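Local coordinates for cell division control protein Cdc48 (Mycobacterium smegmatis, PDB 5E7P) that probably binds and hydrolyses ATP as an AAA-family ATPase, and carries ADP at two nucleotide sites, at residues Asp56-Thr61 against Val100-Val105; Tyr108-Val113 against Gly187-Gln192; Met139-Thr144 against Thr181-Pro186; Asn194-Trp199 against Gly294-Ala299. All blocks are in the same frame, centred on the assembly; numbering follows the deposited sequence.

Contact 1: Asp56-Thr61 against Val100-Val105; sequences DAVALT and VLVSPV
Leu60 and Val102 illustrate a non-hydrogen-bonded antiparallel pair whose side chains pack on one face of the sheet: they lie alongside each other and point the same way, with Leu60 CD2 3.7 Å from Val102 CG2. The same Leu60 methyl also meets Val100 CG2 at 3.8 Å, here at a slant. Val102 has its other branch, CG1, anti to the backbone N (chi1 -168°), where it reaches Val58 CB at 3.8 Å, so one valine serves two neighbours. The reverse face carries Ala59, Thr61, Leu101 and Ser103. There a water donates to Leu101 O and also bonds Thr61 OG1 and Ser103 OG, bridging the strands. Just past the strand end, Val105 turns toward the partner, its CB 3.9 Å from Ala59 CB. The backbones pair in register through Thr61 N to Leu101 O (3.0 Å) and Ser103 N to Ala59 O (3.1 Å). Both segments belong to the CDC48 N-terminal domain, of the double-psi barrel clan. Strand 57-61 is flanked beyond by 65-72, strand 98-104 by 22-28, and on the aliphatic face Val40 and Leu42 of strand 39-42 touch Val58 and Val102.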
# COMPACT_ATOMS: atom_id res chain seq x y z
N ASP A 56 -7.89 -2.84 10.05
CA ASP A 56 -7.53 -4.23 9.78
C ASP A 56 -8.80 -5.06 9.63
O ASP A 56 -9.82 -4.75 10.25
CB ASP A 56 -6.63 -4.80 10.88
CG ASP A 56 -5.21 -4.29 10.79
OD1 ASP A 56 -4.82 -3.78 9.72
OD2 ASP A 56 -4.47 -4.41 11.79
N ALA A 57 -8.75 -6.09 8.80
CA ALA A 57 -9.91 -6.94 8.58
C ALA A 57 -10.05 -7.97 9.69
O ALA A 57 -9.05 -8.42 10.26
CB ALA A 57 -9.83 -7.64 7.23
N VAL A 58 -11.29 -8.33 10.00
CA VAL A 58 -11.55 -9.39 10.96
C VAL A 58 -12.42 -10.47 10.34
O VAL A 58 -13.23 -10.20 9.45
CB VAL A 58 -12.26 -8.87 12.23
CG1 VAL A 58 -11.28 -8.18 13.15
CG2 VAL A 58 -13.42 -7.95 11.87
N ALA A 59 -12.25 -11.70 10.81
CA ALA A 59 -13.13 -12.79 10.43
C ALA A 59 -14.34 -12.76 11.36
O ALA A 59 -14.19 -12.63 12.57
CB ALA A 59 -12.40 -14.12 10.54
N LEU A 60 -15.53 -12.87 10.78
CA LEU A 60 -16.77 -12.89 11.55
C LEU A 60 -17.49 -14.21 11.31
O LEU A 60 -17.86 -14.53 10.18
CB LEU A 60 -17.66 -11.70 11.18
CG LEU A 60 -17.16 -10.34 11.67
CD1 LEU A 60 -17.95 -9.21 11.01
CD2 LEU A 60 -17.26 -10.24 13.18
N THR A 61 -17.71 -14.96 12.39
CA THR A 61 -18.20 -16.33 12.26
C THR A 61 -19.45 -16.62 13.09
O THR A 61 -19.43 -16.52 14.32
CB THR A 61 -17.11 -17.36 12.64
OG1 THR A 61 -15.92 -17.08 11.90
CG2 THR A 61 -17.58 -18.76 12.33
N VAL A 100 -21.32 -13.68 18.12
CA VAL A 100 -20.46 -13.71 16.94
C VAL A 100 -18.99 -13.90 17.33
O VAL A 100 -18.51 -13.29 18.28
CB VAL A 100 -20.64 -12.45 16.06
CG1 VAL A 100 -20.33 -11.19 16.85
CG2 VAL A 100 -19.77 -12.53 14.82
N LEU A 101 -18.30 -14.77 16.60
CA LEU A 101 -16.87 -14.96 16.81
C LEU A 101 -16.07 -13.99 15.95
O LEU A 101 -16.23 -13.94 14.73
CB LEU A 101 -16.46 -16.40 16.50
CG LEU A 101 -16.42 -17.36 17.70
CD1 LEU A 101 -15.37 -16.90 18.71
CD2 LEU A 101 -17.78 -17.50 18.36
N VAL A 102 -15.21 -13.21 16.60
CA VAL A 102 -14.38 -12.24 15.90
C VAL A 102 -12.91 -12.62 16.05
O VAL A 102 -12.47 -13.00 17.14
CB VAL A 102 -14.59 -10.82 16.47
CG1 VAL A 102 -13.94 -9.78 15.57
CG2 VAL A 102 -16.07 -10.54 16.63
N SER A 103 -12.15 -12.52 14.96
CA SER A 103 -10.74 -12.86 14.98
C SER A 103 -10.03 -12.24 13.79
O SER A 103 -10.63 -12.06 12.73
CB SER A 103 -10.55 -14.38 14.95
OG SER A 103 -10.98 -14.92 13.71
N PRO A 104 -8.74 -11.91 13.96
CA PRO A 104 -7.94 -11.40 12.84
C PRO A 104 -7.91 -12.40 11.69
O PRO A 104 -7.87 -13.61 11.92
CB PRO A 104 -6.54 -11.24 13.44
CG PRO A 104 -6.55 -12.05 14.70
CD PRO A 104 -7.95 -11.98 15.20
N VAL A 105 -7.93 -11.90 10.46
CA VAL A 105 -7.90 -12.76 9.29
C VAL A 105 -6.83 -12.28 8.32
O VAL A 105 -6.62 -11.07 8.16
CB VAL A 105 -9.28 -12.82 8.59
CG1 VAL A 105 -9.68 -11.46 8.03
CG2 VAL A 105 -9.29 -13.88 7.49
O HOH W 1 -6.21 -8.76 10.71
O HOH W 2 -14.06 -15.33 13.26

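Contact 2: Tyr108-Val113 against Gly187-Gln192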
# COMPACT_ATOMS: atom_id res chain seq x y z
N TYR A 108 -5.27 -11.57 1.52
CA TYR A 108 -4.36 -11.38 0.40
C TYR A 108 -5.00 -10.50 -0.66
O TYR A 108 -6.23 -10.38 -0.73
CB TYR A 108 -3.98 -12.73 -0.22
CG TYR A 108 -3.13 -13.60 0.68
CD1 TYR A 108 -1.76 -13.42 0.75
CD2 TYR A 108 -3.71 -14.60 1.46
CE1 TYR A 108 -0.97 -14.21 1.57
CE2 TYR A 108 -2.93 -15.40 2.27
CZ TYR A 108 -1.56 -15.20 2.32
OH TYR A 108 -0.78 -15.99 3.14
N GLY A 109 -4.17 -9.88 -1.49
CA GLY A 109 -4.66 -9.18 -2.66
C GLY A 109 -5.25 -10.20 -3.62
O GLY A 109 -4.60 -11.19 -3.96
N ALA A 110 -6.48 -9.96 -4.06
CA ALA A 110 -7.16 -10.87 -4.97
C ALA A 110 -6.50 -10.91 -6.34
O ALA A 110 -6.19 -9.87 -6.92
CB ALA A 110 -8.62 -10.47 -5.12
N ARG A 111 -6.27 -12.11 -6.85
CA ARG A 111 -5.91 -12.26 -8.24
C ARG A 111 -7.17 -12.01 -9.04
O ARG A 111 -7.16 -11.27 -10.03
CB ARG A 111 -5.37 -13.67 -8.53
CG ARG A 111 -4.07 -13.99 -7.83
CD ARG A 111 -3.53 -15.35 -8.26
NE ARG A 111 -2.52 -15.85 -7.33
CZ ARG A 111 -2.78 -16.70 -6.33
NH1 ARG A 111 -1.79 -17.09 -5.53
NH2 ARG A 111 -4.01 -17.15 -6.14
N SER A 112 -8.26 -12.61 -8.60
CA SER A 112 -9.56 -12.41 -9.22
C SER A 112 -10.68 -12.51 -8.19
O SER A 112 -10.50 -13.09 -7.13
CB SER A 112 -9.80 -13.43 -10.33
OG SER A 112 -10.09 -14.71 -9.79
N VAL A 113 -11.82 -11.91 -8.52
CA VAL A 113 -13.04 -12.08 -7.74
C VAL A 113 -14.20 -12.19 -8.71
O VAL A 113 -14.44 -11.27 -9.50
CB VAL A 113 -13.31 -10.88 -6.81
CG1 VAL A 113 -14.68 -11.03 -6.16
CG2 VAL A 113 -12.23 -10.75 -5.75
N GLY A 187 -10.21 -18.23 0.28
CA GLY A 187 -10.27 -17.63 1.60
C GLY A 187 -10.86 -16.23 1.58
O GLY A 187 -11.99 -16.04 1.13
N THR A 188 -10.10 -15.26 2.07
CA THR A 188 -10.55 -13.88 2.10
C THR A 188 -9.57 -12.97 1.36
O THR A 188 -8.36 -12.99 1.63
CB THR A 188 -10.73 -13.37 3.54
OG1 THR A 188 -11.79 -14.12 4.17
CG2 THR A 188 -11.10 -11.90 3.54
N VAL A 189 -10.09 -12.19 0.43
CA VAL A 189 -9.25 -11.35 -0.42
C VAL A 189 -9.75 -9.91 -0.46
O VAL A 189 -10.90 -9.62 -0.15
CB VAL A 189 -9.21 -11.88 -1.86
CG1 VAL A 189 -8.61 -13.28 -1.90
CG2 VAL A 189 -10.61 -11.88 -2.46
N SER A 190 -8.86 -9.00 -0.84
CA SER A 190 -9.21 -7.60 -1.00
C SER A 190 -9.04 -7.19 -2.46
O SER A 190 -8.11 -7.64 -3.13
CB SER A 190 -8.34 -6.72 -0.11
OG SER A 190 -6.97 -6.89 -0.44
N VAL A 191 -9.94 -6.34 -2.95
CA VAL A 191 -9.85 -5.88 -4.33
C VAL A 191 -8.75 -4.83 -4.50
O VAL A 191 -8.81 -3.75 -3.90
CB VAL A 191 -11.19 -5.31 -4.83
CG1 VAL A 191 -11.07 -4.87 -6.28
CG2 VAL A 191 -12.30 -6.34 -4.67
N GLN A 192 -7.76 -5.16 -5.31
CA GLN A 192 -6.62 -4.29 -5.55
C GLN A 192 -6.63 -3.82 -7.01
O GLN A 192 -7.37 -4.37 -7.83
CB GLN A 192 -5.33 -5.05 -5.23
CG GLN A 192 -5.22 -5.50 -3.79
CD GLN A 192 -5.21 -4.34 -2.82
OE1 GLN A 192 -4.58 -3.31 -3.07
NE2 GLN A 192 -5.91 -4.49 -1.70
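Val189 turns CG2 into the position between its backbone N and carbonyl carbon (chi1 -62°), and this choice sends that methyl to Ala110 CB, 3.6 Å away. Val113, with chi1 173°, sets its own CG2 beside its backbone N, where it comes within 3.8 Å of Val189 CG2; the two side chains run past one another, pointing opposite ways. These apolar contacts lie on the Val189 face of a short parallel pairing, in which Tyr108 stands opposite Val189 and Gly109 opposite Ser190. The backbone bonds alternate as parallel strands require: Ser190 N gives to Tyr108 O at 3.0 Å, and Ser190 O accepts from Ala110 N at 3.0 Å along a nearly straight N-H (172°). A weak bond from Tyr108 N to Thr188 O extends the pairing. On the other face Gln192 bends at chi2 and folds back over Gly109, CG lying 3.9 Å from Gly109 CA, while NE2 donates to Ser190 OG (2.9 Å), nearly in its amide plane. Strand 188-190 is the middle of three, between 108-109 and the antiparallel 138-140; after Ala110 the chain turns into strand 112-116, which runs between strands 177-184 and 196-199.

Contact 3: Met139-Thr144 against Thr181-Pro186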
# COMPACT_ATOMS: atom_id res chain seq x y z
N MET A 139 -13.45 -9.53 0.31
CA MET A 139 -14.41 -10.43 -0.31
C MET A 139 -14.24 -11.84 0.24
O MET A 139 -13.13 -12.27 0.57
CB MET A 139 -14.22 -10.45 -1.83
CG MET A 139 -14.32 -9.09 -2.50
SD MET A 139 -15.98 -8.41 -2.46
CE MET A 139 -15.65 -6.69 -2.85
N THR A 140 -15.35 -12.56 0.35
CA THR A 140 -15.35 -13.96 0.75
C THR A 140 -16.43 -14.65 -0.08
O THR A 140 -17.48 -14.06 -0.34
CB THR A 140 -15.67 -14.12 2.25
OG1 THR A 140 -14.82 -13.26 3.02
CG2 THR A 140 -15.46 -15.56 2.69
N VAL A 141 -16.17 -15.89 -0.49
CA VAL A 141 -17.13 -16.62 -1.31
C VAL A 141 -18.47 -16.77 -0.59
O VAL A 141 -18.52 -17.18 0.57
CB VAL A 141 -16.59 -18.01 -1.71
CG1 VAL A 141 -17.69 -18.85 -2.36
CG2 VAL A 141 -15.41 -17.87 -2.65
N GLY A 142 -19.55 -16.41 -1.28
CA GLY A 142 -20.88 -16.50 -0.72
C GLY A 142 -21.39 -15.19 -0.15
O GLY A 142 -22.57 -15.06 0.17
N ASP A 143 -20.50 -14.21 -0.01
CA ASP A 143 -20.85 -12.91 0.54
C ASP A 143 -21.79 -12.13 -0.37
O ASP A 143 -21.76 -12.27 -1.58
CB ASP A 143 -19.60 -12.07 0.80
CG ASP A 143 -18.89 -12.46 2.08
OD1 ASP A 143 -19.05 -13.62 2.52
OD2 ASP A 143 -18.17 -11.61 2.64
N THR A 144 -22.63 -11.29 0.25
CA THR A 144 -23.43 -10.33 -0.50
C THR A 144 -22.79 -8.95 -0.37
O THR A 144 -22.73 -8.39 0.72
CB THR A 144 -24.88 -10.28 0.02
OG1 THR A 144 -25.53 -11.51 -0.27
CG2 THR A 144 -25.63 -9.15 -0.66
N THR A 181 -19.17 -15.44 -6.04
CA THR A 181 -19.21 -16.86 -6.38
C THR A 181 -17.83 -17.50 -6.34
O THR A 181 -17.72 -18.73 -6.28
CB THR A 181 -19.83 -17.09 -7.77
OG1 THR A 181 -18.88 -16.74 -8.78
CG2 THR A 181 -21.09 -16.25 -7.94
N ALA A 182 -16.79 -16.68 -6.38
CA ALA A 182 -15.42 -17.18 -6.37
C ALA A 182 -14.40 -16.09 -6.05
O ALA A 182 -14.56 -14.93 -6.42
CB ALA A 182 -15.09 -17.82 -7.72
N VAL A 183 -13.34 -16.48 -5.35
CA VAL A 183 -12.19 -15.61 -5.13
C VAL A 183 -10.90 -16.38 -5.42
O VAL A 183 -10.91 -17.61 -5.50
CB VAL A 183 -12.14 -15.07 -3.69
CG1 VAL A 183 -13.32 -14.15 -3.42
CG2 VAL A 183 -12.11 -16.21 -2.69
N ASP A 184 -9.81 -15.65 -5.59
CA ASP A 184 -8.51 -16.25 -5.87
C ASP A 184 -7.41 -15.33 -5.37
O ASP A 184 -7.32 -14.18 -5.81
CB ASP A 184 -8.36 -16.52 -7.37
CG ASP A 184 -7.12 -17.34 -7.70
OD1 ASP A 184 -6.70 -18.15 -6.84
OD2 ASP A 184 -6.57 -17.17 -8.81
N PRO A 185 -6.57 -15.81 -4.44
CA PRO A 185 -6.53 -17.15 -3.82
C PRO A 185 -7.73 -17.42 -2.91
O PRO A 185 -8.41 -16.47 -2.52
CB PRO A 185 -5.24 -17.11 -3.00
CG PRO A 185 -5.02 -15.68 -2.70
CD PRO A 185 -5.49 -14.95 -3.93
N PRO A 186 -8.00 -18.70 -2.60
CA PRO A 186 -9.13 -19.06 -1.73
C PRO A 186 -9.05 -18.41 -0.36
O PRO A 186 -7.96 -18.09 0.12
CB PRO A 186 -8.99 -20.58 -1.60
CG PRO A 186 -8.28 -21.00 -2.83
CD PRO A 186 -7.32 -19.88 -3.14
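Asp143 N donates to Thr140 O at 3.0 Å, closing the type II beta turn that carries Val141 against Val183. Gly142 occupies the third position of this turn with a positive phi of 98°, as glycine readily allows at this position of a type II turn. The turn takes the chain from strand 138-140 into strand 144-146, which pairs with 177-184, and backbone hydrogen bonds of Gly142 and Asp143 with Val180 fasten it to that strand. Strand 177-184 carries a classic beta bulge, since Thr181 and Ala182 both face Thr114 of strand 112-116. Contact between the two segments is apolar and lies at the surface. Val141 has CG1 anti to its backbone N (chi1 170°), which places that methyl near Thr181 O at 3.9 Å, whereas CG2 reaches over to Val183 on strand 177-184. There the two valine side chains meet at a slant, CG2 to CG2, at 3.7 Å. Val183 also touches Val189 of strand 188-190, in the other small sheet. Gly142 O accepts a hydrogen bond from Arg64, tying the turn to the connection between strands 57-61 and 65-72. The other branch of Val183 meets the base of the methionine side chain, CG1 lying 4.1 Å from Met139 CB.

Contact 4: Asn194-Trp199 against Gly294-Ala299; sequences NSVVSW and GPEVGA
Val196 supplies the apolar half of this contact, its CB lying 3.8 Å from Pro295 CB. Its two methyls part over the helix. CG1 sits between the backbone N and carbonyl carbon (chi1 55°) and reaches forward along the helix to Ala299 CB at 3.9 Å, while CG2 comes to Glu296 CG at 3.9 Å, where the two side chains cross at about a right angle. A valine on a strand thereby rests on the first turn of a helix, the axes of the short segments crossing at -61° and 8.2 Å apart. Next come contacts between carbonyl oxygens and the proline ring: Asn194 O lies 3.4 Å from Pro295 CG and Ser195 O 3.3 Å from Pro295 CB. The polar bonds of these residues lead outward instead. Ser195 O accepts from Arg131 and Ser195 OG is hydrogen-bonded to Ala110 O, Asn194 ND2 donates to Asp329, and Glu296 OE1 accepts from the backbone N of Gly213. Inside the helix, Gly298 N to Gly294 O (2.8 Å) marks its first turn, where a proline fits well because its missing N-H is not needed. The helix follows strand 289-293 of the P-loop ATPase core, and Asn194 comes within about 8 Å of bound ADP. The arrangement is consistent with an interdomain contact beside the nucleotide site, the beginning of edge strand 196-199 and the residues just before it resting on the start of helix 294-299.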
# COMPACT_ATOMS: atom_id res chain seq x y z
N ASN A 194 -4.44 -4.35 -9.18
CA ASN A 194 -3.95 -5.46 -9.99
C ASN A 194 -4.86 -6.69 -9.92
O ASN A 194 -4.50 -7.77 -10.37
CB ASN A 194 -2.51 -5.83 -9.61
CG ASN A 194 -2.36 -6.20 -8.15
OD1 ASN A 194 -3.35 -6.29 -7.42
ND2 ASN A 194 -1.13 -6.40 -7.71
N SER A 195 -6.04 -6.51 -9.34
CA SER A 195 -7.04 -7.57 -9.31
C SER A 195 -7.91 -7.48 -10.54
O SER A 195 -7.94 -6.45 -11.21
CB SER A 195 -7.91 -7.46 -8.05
OG SER A 195 -7.15 -7.64 -6.87
N VAL A 196 -8.63 -8.55 -10.85
CA VAL A 196 -9.66 -8.51 -11.87
C VAL A 196 -11.00 -8.91 -11.26
O VAL A 196 -11.09 -9.91 -10.54
CB VAL A 196 -9.31 -9.39 -13.10
CG1 VAL A 196 -9.01 -10.83 -12.68
CG2 VAL A 196 -10.42 -9.34 -14.13
N VAL A 197 -12.03 -8.12 -11.52
CA VAL A 197 -13.36 -8.42 -11.00
C VAL A 197 -14.33 -8.63 -12.16
O VAL A 197 -14.72 -7.67 -12.82
CB VAL A 197 -13.88 -7.30 -10.09
CG1 VAL A 197 -15.22 -7.69 -9.48
CG2 VAL A 197 -12.87 -6.99 -9.00
N SER A 198 -14.71 -9.88 -12.39
CA SER A 198 -15.51 -10.23 -13.56
C SER A 198 -16.81 -10.93 -13.20
O SER A 198 -16.95 -11.48 -12.11
CB SER A 198 -14.69 -11.10 -14.52
OG SER A 198 -14.13 -12.21 -13.84
N TRP A 199 -17.76 -10.91 -14.13
CA TRP A 199 -19.08 -11.50 -13.91
C TRP A 199 -19.04 -13.02 -13.94
O TRP A 199 -18.11 -13.62 -14.49
CB TRP A 199 -20.08 -10.98 -14.94
CG TRP A 199 -20.43 -9.54 -14.76
CD1 TRP A 199 -20.04 -8.49 -15.55
CD2 TRP A 199 -21.22 -8.98 -13.71
NE1 TRP A 199 -20.55 -7.32 -15.06
CE2 TRP A 199 -21.27 -7.59 -13.92
CE3 TRP A 199 -21.88 -9.52 -12.60
CZ2 TRP A 199 -21.97 -6.73 -13.08
CZ3 TRP A 199 -22.57 -8.66 -11.76
CH2 TRP A 199 -22.61 -7.28 -12.00
N GLY A 294 -3.59 -5.68 -17.65
CA GLY A 294 -2.84 -6.79 -17.09
C GLY A 294 -3.64 -7.87 -16.37
O GLY A 294 -3.48 -9.06 -16.66
N PRO A 295 -4.49 -7.47 -15.41
CA PRO A 295 -5.30 -8.46 -14.69
C PRO A 295 -6.29 -9.20 -15.58
O PRO A 295 -6.43 -10.42 -15.43
CB PRO A 295 -6.04 -7.61 -13.66
CG PRO A 295 -5.16 -6.44 -13.44
CD PRO A 295 -4.56 -6.14 -14.78
N GLU A 296 -6.98 -8.49 -16.47
CA GLU A 296 -7.95 -9.14 -17.37
C GLU A 296 -7.28 -10.15 -18.29
O GLU A 296 -7.80 -11.25 -18.51
CB GLU A 296 -8.71 -8.10 -18.19
CG GLU A 296 -9.87 -7.45 -17.45
CD GLU A 296 -10.72 -6.58 -18.36
OE1 GLU A 296 -10.63 -6.73 -19.60
OE2 GLU A 296 -11.48 -5.74 -17.83
N VAL A 297 -6.12 -9.78 -18.83
CA VAL A 297 -5.37 -10.68 -19.70
C VAL A 297 -4.78 -11.84 -18.91
O VAL A 297 -4.84 -12.99 -19.35
CB VAL A 297 -4.25 -9.94 -20.45
CG1 VAL A 297 -3.55 -10.89 -21.41
CG2 VAL A 297 -4.82 -8.75 -21.20
N GLY A 298 -4.22 -11.53 -17.75
CA GLY A 298 -3.64 -12.55 -16.88
C GLY A 298 -4.62 -13.62 -16.44
O GLY A 298 -4.22 -14.74 -16.11
N ALA A 299 -5.91 -13.28 -16.44
CA ALA A 299 -6.96 -14.20 -16.01
C ALA A 299 -7.40 -15.14 -17.13
O ALA A 299 -8.01 -16.18 -16.87
CB ALA A 299 -8.15 -13.43 -15.47

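Overall arrangement
From the N terminus, contact 1 closes first, joining strands of the CDC48 N-terminal domain sheet and closing a span of 38 residues. The chain then runs from strand 98-104 into 108-109 and opens contact 2, whose long loop holds contact 3 nested inside it. Those two lie with centres about 8 Å apart; a salt bridge from Arg111 to Asp184 joins them, and they share both small sheets. Contact 4 opens after contact 2 has closed, yet is tied to it through strands 112-116 and 196-199, and closes a span of 94 residues ending at helix 294-299. No loops cross. The series thus leads from the N-terminal domain through the two small sheets to the first ATPase domain.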